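Local coordinates for protein putative oxidoreductase with NAD(P)-binding Rossmann-fold domain (Clostridium difficile, PDB 3UUW) that probably works as an NAD(P)-dependent oxidoreductase of the GFO/IDH/MocA family, binding a nicotinamide dinucleotide through its Rossmann domain, at residues Ile169-Thr174 and Ile212-His217; Ser144-Lys149 and Gln226-Ser231. All blocks are in the same frame, centred on the assembly; numbering follows the deposited sequence.

Following the chain from the N terminus, the parallel-sheet Rossmann domain comes first; strand 142-150 is then the first along the chain of the mixed sheet of the C-terminal domain. Helix 160-179 comes next, and contact 1 closes a loop of 37 residues when strand 211-217 comes back beneath that helix. Contact 2 closes the larger loop, 76 residues long, by laying strand 224-231 against 144-149; contact 1 is nested inside it. Strand 142-150 sits between the other two strands, so the contacts meet: Asn213 N lies 2.8 Å from Ile145 O, probably hydrogen-bonded. Contact 1 ties helix to sheet, contact 2 strand to strand, their centres about 10 Å apart.

Contact 1: residues Ile169-Thr174 and Ile212-His217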
# COMPACT_ATOMS: atom_id res chain seq x y z
N ILE A 169 9.74 2.38 -27.21
CA ILE A 169 9.37 3.66 -27.81
C ILE A 169 8.36 4.39 -26.93
O ILE A 169 8.36 5.63 -26.88
CB ILE A 169 8.83 3.49 -29.26
CG1 ILE A 169 8.79 4.83 -30.00
CG2 ILE A 169 7.45 2.82 -29.26
CD1 ILE A 169 8.50 4.67 -31.49
N HIS A 170 7.50 3.64 -26.24
CA HIS A 170 6.54 4.27 -25.33
C HIS A 170 7.22 4.98 -24.17
O HIS A 170 6.78 6.06 -23.77
CB HIS A 170 5.54 3.27 -24.77
CG HIS A 170 4.49 2.85 -25.73
ND1 HIS A 170 3.59 3.74 -26.30
CD2 HIS A 170 4.15 1.63 -26.20
CE1 HIS A 170 2.77 3.08 -27.10
NE2 HIS A 170 3.08 1.79 -27.05
N VAL A 171 8.27 4.37 -23.65
CA VAL A 171 9.04 4.94 -22.55
C VAL A 171 9.75 6.22 -23.01
O VAL A 171 9.67 7.29 -22.35
CB VAL A 171 10.02 3.88 -21.97
CG1 VAL A 171 10.90 4.49 -20.88
CG2 VAL A 171 9.26 2.68 -21.41
N ILE A 172 10.44 6.13 -24.14
CA ILE A 172 11.18 7.27 -24.72
C ILE A 172 10.22 8.38 -25.10
O ILE A 172 10.46 9.54 -24.79
CB ILE A 172 12.02 6.83 -25.92
CG1 ILE A 172 13.09 5.83 -25.47
CG2 ILE A 172 12.69 8.04 -26.64
CD1 ILE A 172 13.98 6.32 -24.30
N ASP A 173 9.11 8.05 -25.77
CA ASP A 173 8.19 9.12 -26.13
C ASP A 173 7.62 9.84 -24.91
O ASP A 173 7.49 11.07 -24.90
CB ASP A 173 7.02 8.62 -26.97
CG ASP A 173 6.18 9.76 -27.51
OD1 ASP A 173 6.64 10.43 -28.46
OD2 ASP A 173 5.09 10.01 -26.95
N THR A 174 7.25 9.09 -23.88
CA THR A 174 6.71 9.70 -22.67
C THR A 174 7.77 10.61 -22.02
O THR A 174 7.47 11.72 -21.57
CB THR A 174 6.20 8.65 -21.70
OG1 THR A 174 5.22 7.84 -22.36
CG2 THR A 174 5.61 9.30 -20.45
N ILE A 212 16.09 12.53 -17.24
CA ILE A 212 15.10 11.49 -17.20
C ILE A 212 15.83 10.16 -17.25
O ILE A 212 16.74 9.97 -18.06
CB ILE A 212 14.11 11.52 -18.38
CG1 ILE A 212 13.39 12.87 -18.47
CG2 ILE A 212 13.09 10.39 -18.23
CD1 ILE A 212 14.15 13.93 -19.27
N ASN A 213 15.46 9.27 -16.35
CA ASN A 213 16.01 7.93 -16.32
C ASN A 213 14.97 6.96 -16.77
O ASN A 213 13.95 6.79 -16.10
CB ASN A 213 16.48 7.61 -14.91
CG ASN A 213 17.47 8.63 -14.40
OD1 ASN A 213 18.60 8.69 -14.88
ND2 ASN A 213 17.04 9.48 -13.47
N THR A 214 15.24 6.31 -17.90
CA THR A 214 14.32 5.38 -18.54
C THR A 214 14.82 3.98 -18.41
O THR A 214 16.01 3.75 -18.50
CB THR A 214 14.15 5.70 -20.04
OG1 THR A 214 15.42 5.62 -20.71
CG2 THR A 214 13.57 7.10 -20.23
N SER A 215 13.91 3.03 -18.18
CA SER A 215 14.31 1.62 -17.93
C SER A 215 13.24 0.59 -18.34
O SER A 215 12.07 0.76 -18.06
CB SER A 215 14.62 1.46 -16.44
OG SER A 215 14.93 0.12 -16.09
N MET A 216 13.69 -0.51 -18.93
CA MET A 216 12.80 -1.58 -19.37
C MET A 216 13.49 -2.95 -19.21
O MET A 216 14.48 -3.26 -19.88
CB MET A 216 12.37 -1.35 -20.83
CG MET A 216 11.73 -2.59 -21.50
SD MET A 216 11.02 -2.26 -23.12
CE MET A 216 9.56 -1.30 -22.65
N HIS A 217 12.95 -3.78 -18.31
CA HIS A 217 13.43 -5.14 -18.09
C HIS A 217 12.35 -6.08 -18.59
O HIS A 217 11.22 -6.08 -18.10
CB HIS A 217 13.73 -5.37 -16.62
CG HIS A 217 14.40 -6.67 -16.33
ND1 HIS A 217 14.36 -7.27 -15.09
CD2 HIS A 217 15.14 -7.48 -17.12
CE1 HIS A 217 15.04 -8.40 -15.13
NE2 HIS A 217 15.52 -8.56 -16.35
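Val171 sends both methyls down from helix 169-174 onto strand 212-217, and each finds its own partner. CG1, placed anti to the backbone N (chi1 177°), rests on Thr214, 3.6 Å from its CB and 3.8 Å from its CG2. The other branch, CG2, leans along the strand to the methyl end of Met216, at 4.2 Å from CE. Met216 gets there by rising in extended form through CG and SD and then bending at chi3 (-72°), which swings CE toward Val171 CG2.

Ile172 joins from the flank. Its CB does not point at the strand, but the side chain bends at chi2 and its end comes nearer, crossing that of Thr214 at about a right angle, with CD1 3.9 Å from OG1 and 4.2 Å from CG2. Thr214 therefore carries most of the contact on the strand side, its CB and CG2 against Val171 and its OG1 beside the Ile172 tip. That buried hydroxyl has polar company too: it is hydrogen-bonded to Tyr168 OH, one turn back on the same helix. On the helix itself, Thr174 OG1 donates to His170 O at 2.8 Å, sharing that carbonyl with Thr174 N.

The helix and strand segments run nearly antiparallel, at 169°, with their axes 8.7 Å apart at closest. Val171 also touches Ile147 and Lys149 of the adjoining strand, while Ile169 and Ile172 reach helix 295-305, so the helix is packed on two sides. This is helix-on-sheet packing of the alpha/beta C-terminal domain found in GFO/IDH/MocA-type oxidoreductases, whose open mixed sheet carries helices on one face.

Contact 2: residues Ser144-Lys149 and Gln226-Ser231; sequences SINICK and QVEILS
Strands 144-149 and 226-231 pair as antiparallel neighbours in the mixed sheet of the C-terminal domain, running at 173° with axes 4.7 Å apart. Ser144-Leu230, Asn146-Glu228 and Cys148-Gln226 are the hydrogen-bonded pairs; Ile145-Ile229 and Ile147-Val227 alternate with them as non-hydrogen-bonded pairs. The central pair is held by Asn146 N to Glu228 O and Glu228 N to Asn146 O, whereas the bond from Ser144 N to Leu230 O is weak at 3.4 Å.

The isoleucines and Val227 share one face, where helix 160-179 packs on Ile145 and Ile147. Ile145 and Ile229 extend alongside each other in the same direction, with their CG1 atoms 4.1 Å apart. In the next pair, Val227 CG2 nestles between two branches of Ile147, 4.0 Å from its CG2 and 4.1 Å from its CG1; that isoleucine continues onto Val171 and Ala175 of the helix.

The other face is more polar. Cys148 SG sits 3.9 Å from Gln226 CB, and the amide of Gln226 reaches a water that accepts from NE2 and donates weakly to Asn146 O. Glu228 stretches out alongside Asn146, its CG anti to the backbone N (chi1 176°). Its OE2 is claimed by a salt bridge with Arg237, and Asn146 OD1 by Asn213 ND2, which helps fix both groups. Between them, Asn146 ND2 donates within its amide plane to the anti lone pair of Glu228 OE1, at 2.9 Å, the amide and carboxylate planes turned 67° apart.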
# COMPACT_ATOMS: atom_id res chain seq x y z
N SER A 144 14.16 15.60 -11.32
CA SER A 144 14.45 14.29 -11.92
C SER A 144 13.16 13.59 -12.27
O SER A 144 12.14 13.78 -11.60
CB SER A 144 15.21 13.43 -10.91
OG SER A 144 15.72 12.24 -11.46
N ILE A 145 13.20 12.75 -13.31
CA ILE A 145 12.05 11.92 -13.66
C ILE A 145 12.57 10.52 -13.90
O ILE A 145 13.62 10.33 -14.51
CB ILE A 145 11.33 12.45 -14.92
CG1 ILE A 145 10.80 13.86 -14.68
CG2 ILE A 145 10.16 11.52 -15.31
CD1 ILE A 145 10.13 14.47 -15.91
N ASN A 146 11.84 9.55 -13.41
CA ASN A 146 12.16 8.14 -13.66
C ASN A 146 10.97 7.48 -14.35
O ASN A 146 9.84 7.62 -13.89
CB ASN A 146 12.48 7.40 -12.35
CG ASN A 146 13.61 8.02 -11.60
OD1 ASN A 146 14.70 8.21 -12.12
ND2 ASN A 146 13.35 8.36 -10.33
N ILE A 147 11.22 6.72 -15.41
CA ILE A 147 10.16 6.02 -16.11
C ILE A 147 10.60 4.61 -16.35
O ILE A 147 11.66 4.38 -16.90
CB ILE A 147 9.83 6.66 -17.49
CG1 ILE A 147 9.51 8.16 -17.35
CG2 ILE A 147 8.66 5.89 -18.12
CD1 ILE A 147 9.28 8.87 -18.72
N CYS A 148 9.77 3.65 -15.95
CA CYS A 148 10.09 2.26 -16.23
C CYS A 148 8.90 1.51 -16.77
O CYS A 148 7.75 1.88 -16.52
CB CYS A 148 10.61 1.55 -15.00
SG CYS A 148 9.39 1.35 -13.74
N LYS A 149 9.19 0.44 -17.52
CA LYS A 149 8.17 -0.43 -18.09
C LYS A 149 8.75 -1.83 -18.17
O LYS A 149 9.54 -2.12 -19.08
CB LYS A 149 7.73 0.07 -19.47
CG LYS A 149 6.56 -0.67 -20.06
CD LYS A 149 6.07 0.03 -21.33
CE LYS A 149 4.71 -0.48 -21.78
NZ LYS A 149 4.75 -1.89 -22.25
N GLN A 226 5.73 2.63 -14.50
CA GLN A 226 5.70 3.71 -13.54
C GLN A 226 6.39 4.94 -14.07
O GLN A 226 7.45 4.83 -14.68
CB GLN A 226 6.40 3.29 -12.24
CG GLN A 226 6.35 4.37 -11.18
CD GLN A 226 6.99 3.91 -9.89
OE1 GLN A 226 6.40 3.17 -9.12
NE2 GLN A 226 8.21 4.36 -9.66
N VAL A 227 5.76 6.10 -13.88
CA VAL A 227 6.40 7.40 -14.06
C VAL A 227 6.48 8.05 -12.67
O VAL A 227 5.50 8.06 -11.92
CB VAL A 227 5.59 8.28 -14.99
CG1 VAL A 227 6.09 9.75 -14.92
CG2 VAL A 227 5.60 7.70 -16.37
N GLU A 228 7.66 8.55 -12.32
CA GLU A 228 7.90 9.20 -11.04
C GLU A 228 8.56 10.52 -11.34
O GLU A 228 9.62 10.56 -12.02
CB GLU A 228 8.83 8.37 -10.17
CG GLU A 228 9.22 8.99 -8.85
CD GLU A 228 10.02 8.02 -8.05
OE1 GLU A 228 11.17 7.74 -8.46
OE2 GLU A 228 9.49 7.50 -7.03
N ILE A 229 7.97 11.59 -10.84
CA ILE A 229 8.52 12.92 -11.00
C ILE A 229 8.92 13.48 -9.64
O ILE A 229 8.08 13.58 -8.73
CB ILE A 229 7.50 13.87 -11.65
CG1 ILE A 229 7.08 13.36 -13.04
CG2 ILE A 229 8.05 15.34 -11.72
CD1 ILE A 229 6.00 14.24 -13.69
N LEU A 230 10.20 13.81 -9.49
CA LEU A 230 10.74 14.45 -8.28
C LEU A 230 10.80 15.96 -8.52
O LEU A 230 11.51 16.42 -9.43
CB LEU A 230 12.13 13.91 -7.92
CG LEU A 230 12.29 12.49 -7.37
CD1 LEU A 230 12.07 11.45 -8.46
CD2 LEU A 230 13.68 12.32 -6.77
N SER A 231 10.09 16.73 -7.71
CA SER A 231 10.07 18.18 -7.87
C SER A 231 10.18 18.87 -6.52
O SER A 231 10.15 18.22 -5.48
CB SER A 231 8.83 18.62 -8.62
OG SER A 231 7.67 18.33 -7.87
O HOH W 1 9.64 5.06 -12.27